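Local structure of serine--tRNA ligase (Pyrococcus horikoshii, 2DQ0) at residues 251-256 against 277-282. The protein catalyses the ATP-dependent attachment of serine to tRNA(Ser) and probably also charges tRNA(Sec) with serine, working as a homodimeric class-II aminoacyl-tRNA synthetase. Sequence-based numbering, arbitrary orientation.
With SSA (5'-O-(N-(L-seryl)-sulfamoyl)adenosine), chain G.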
# COMPACT_ATOMS: atom_id res chain seq x y z
N PRO A 251 -0.52 -8.11 4.37
CA PRO A 251 -1.72 -8.01 5.22
C PRO A 251 -1.36 -7.60 6.63
O PRO A 251 -2.23 -7.40 7.46
CB PRO A 251 -2.29 -9.43 5.16
CG PRO A 251 -1.06 -10.27 5.08
CD PRO A 251 -0.20 -9.52 4.07
N THR A 252 -0.06 -7.47 6.88
CA THR A 252 0.46 -7.11 8.20
C THR A 252 1.97 -7.03 8.06
O THR A 252 2.54 -7.78 7.28
CB THR A 252 0.14 -8.19 9.26
OG1 THR A 252 1.10 -8.11 10.31
CG2 THR A 252 0.17 -9.57 8.66
N ALA A 253 2.61 -6.14 8.82
CA ALA A 253 4.06 -5.99 8.75
C ALA A 253 4.72 -7.28 9.19
O ALA A 253 5.88 -7.54 8.88
CB ALA A 253 4.52 -4.82 9.63
N GLU A 254 3.96 -8.09 9.92
CA GLU A 254 4.42 -9.40 10.40
C GLU A 254 5.13 -10.19 9.28
O GLU A 254 6.27 -10.64 9.46
CB GLU A 254 3.22 -10.21 10.91
CG GLU A 254 3.58 -11.56 11.49
CD GLU A 254 2.43 -12.55 11.45
OE1 GLU A 254 1.27 -12.12 11.64
OE2 GLU A 254 2.70 -13.76 11.24
N HIS A 255 4.45 -10.35 8.14
CA HIS A 255 5.00 -11.11 7.01
C HIS A 255 6.35 -10.62 6.48
O HIS A 255 7.27 -11.43 6.35
CB HIS A 255 4.00 -11.19 5.86
CG HIS A 255 2.72 -11.87 6.23
ND1 HIS A 255 2.49 -12.40 7.48
CD2 HIS A 255 1.62 -12.16 5.49
CE1 HIS A 255 1.31 -12.99 7.50
NE2 HIS A 255 0.76 -12.86 6.31
N PRO A 256 6.50 -9.32 6.14
CA PRO A 256 7.81 -8.86 5.64
C PRO A 256 8.86 -8.90 6.76
O PRO A 256 10.06 -9.07 6.50
CB PRO A 256 7.53 -7.43 5.15
CG PRO A 256 6.31 -7.02 5.92
CD PRO A 256 5.47 -8.27 5.95
N GLY A 277 7.48 -2.95 13.65
CA GLY A 277 7.24 -2.33 12.37
C GLY A 277 5.97 -1.52 12.31
O GLY A 277 5.06 -1.68 13.14
N VAL A 278 5.92 -0.62 11.32
CA VAL A 278 4.75 0.23 11.05
C VAL A 278 4.51 -0.01 9.58
O VAL A 278 5.47 -0.11 8.81
CB VAL A 278 5.03 1.76 11.12
CG1 VAL A 278 3.73 2.50 11.39
CG2 VAL A 278 6.07 2.06 12.12
N SER A 279 3.25 -0.09 9.18
CA SER A 279 2.96 -0.28 7.78
C SER A 279 1.49 -0.30 7.51
O SER A 279 0.70 -0.59 8.40
CB SER A 279 3.54 -1.61 7.27
OG SER A 279 2.59 -2.65 7.40
N PRO A 280 1.09 0.06 6.29
CA PRO A 280 -0.34 -0.01 6.05
C PRO A 280 -0.56 -1.52 5.87
O PRO A 280 0.41 -2.27 5.72
CB PRO A 280 -0.53 0.81 4.76
CG PRO A 280 0.79 0.69 4.07
CD PRO A 280 1.79 0.78 5.21
N CYS A 281 -1.80 -1.97 5.92
CA CYS A 281 -2.12 -3.39 5.76
C CYS A 281 -3.27 -3.53 4.80
O CYS A 281 -4.24 -2.77 4.86
CB CYS A 281 -2.52 -4.01 7.10
SG CYS A 281 -1.26 -3.90 8.39
N PHE A 282 -3.18 -4.52 3.92
CA PHE A 282 -4.22 -4.74 2.93
C PHE A 282 -4.77 -6.14 3.01
O PHE A 282 -4.01 -7.11 2.99
CB PHE A 282 -3.68 -4.49 1.52
CG PHE A 282 -2.92 -3.21 1.39
CD1 PHE A 282 -1.56 -3.16 1.73
CD2 PHE A 282 -3.55 -2.05 0.98
CE1 PHE A 282 -0.85 -1.97 1.66
CE2 PHE A 282 -2.85 -0.83 0.90
CZ PHE A 282 -1.50 -0.79 1.24
N10 SSA G . 0.41 -10.07 12.65
CA SSA G . -0.70 -10.38 13.56
CB SSA G . -0.56 -9.63 14.86
OG SSA G . -0.82 -8.23 14.71
C9 SSA G . -2.07 -10.04 12.99
O9 SSA G . -2.18 -9.43 11.93
N8 SSA G . -3.14 -10.44 13.69
S1 SSA G . -4.62 -10.08 13.19
O1S SSA G . -4.77 -10.74 11.90
O2S SSA G . -5.51 -10.43 14.30
O5' SSA G . -4.58 -8.53 12.98
C5' SSA G . -4.23 -7.69 14.07
C4' SSA G . -5.27 -6.64 14.33
O4' SSA G . -5.41 -5.78 13.18
C3' SSA G . -6.69 -7.09 14.62
O3' SSA G . -6.78 -7.54 15.96
C2' SSA G . -7.41 -5.77 14.44
O2' SSA G . -7.19 -4.85 15.48
C1' SSA G . -6.74 -5.27 13.15
N9 SSA G . -7.35 -5.76 11.93
C8 SSA G . -7.26 -7.01 11.33
N7 SSA G . -7.94 -7.12 10.23
C5 SSA G . -8.54 -5.87 10.08
C6 SSA G . -9.42 -5.33 9.10
N6 SSA G . -9.85 -6.03 8.05
N1 SSA G . -9.82 -4.03 9.24
C2 SSA G . -9.36 -3.33 10.29
N3 SSA G . -8.54 -3.73 11.29
C4 SSA G . -8.17 -5.02 11.12
O HOH W 1 1.68 -3.51 9.96
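Residues 251-253 run nearly antiparallel to strand 277-282, their end-to-end directions 169° apart, with the CA atoms of Pro-251 and Cys-281 4.7 Å from each other. No direct hydrogen bond joins the two segments; a CA-H...O contact forms instead, Pro-251 CA lying 3.3 Å from Phe-282 O. Cys-281 turns its side chain to the loop: CB sits by Pro-251 O, and SG, anti to its own carbonyl carbon (chi1 -59°), comes against Thr-252 CA at 3.6 Å. Farther along, the methyl of Ala-253 points at the strand and touches Ser-279 OG. One water spans this join, accepting from Ala-253 N and donating to Ser-279 OG, which itself donates to Pro-280 O at 2.8 Å from above the carbonyl plane.

Across the loop from the strand, Thr-252 OG1 lies anti to the backbone N (chi1 155°) and accepts from Glu-254 N at 2.9 Å, capping helix 254-259. The same oxygen takes a weak bond from the ligand amine N10, and Glu-254 OE1 takes a second bond from N10, modelled too short for its length to be trusted. Lys-304 also bonds Thr-252 OG1, and Gln-381 bonds Glu-254 OE2. A valine in place of Thr-252 would probably leave Glu-254 N without its cap and N10 with one acceptor fewer. Glu-306 of the adjoining strand also binds the ligand, and Arg-283 is hydrogen-bonded both to Pro-251 O and to the ligand. The buried strand of this class-II core thus backs the loop that receives the seryl amino group, and the carboxylates of Glu-254 and Glu-306 beside the ligand would probably favour a protonated amine.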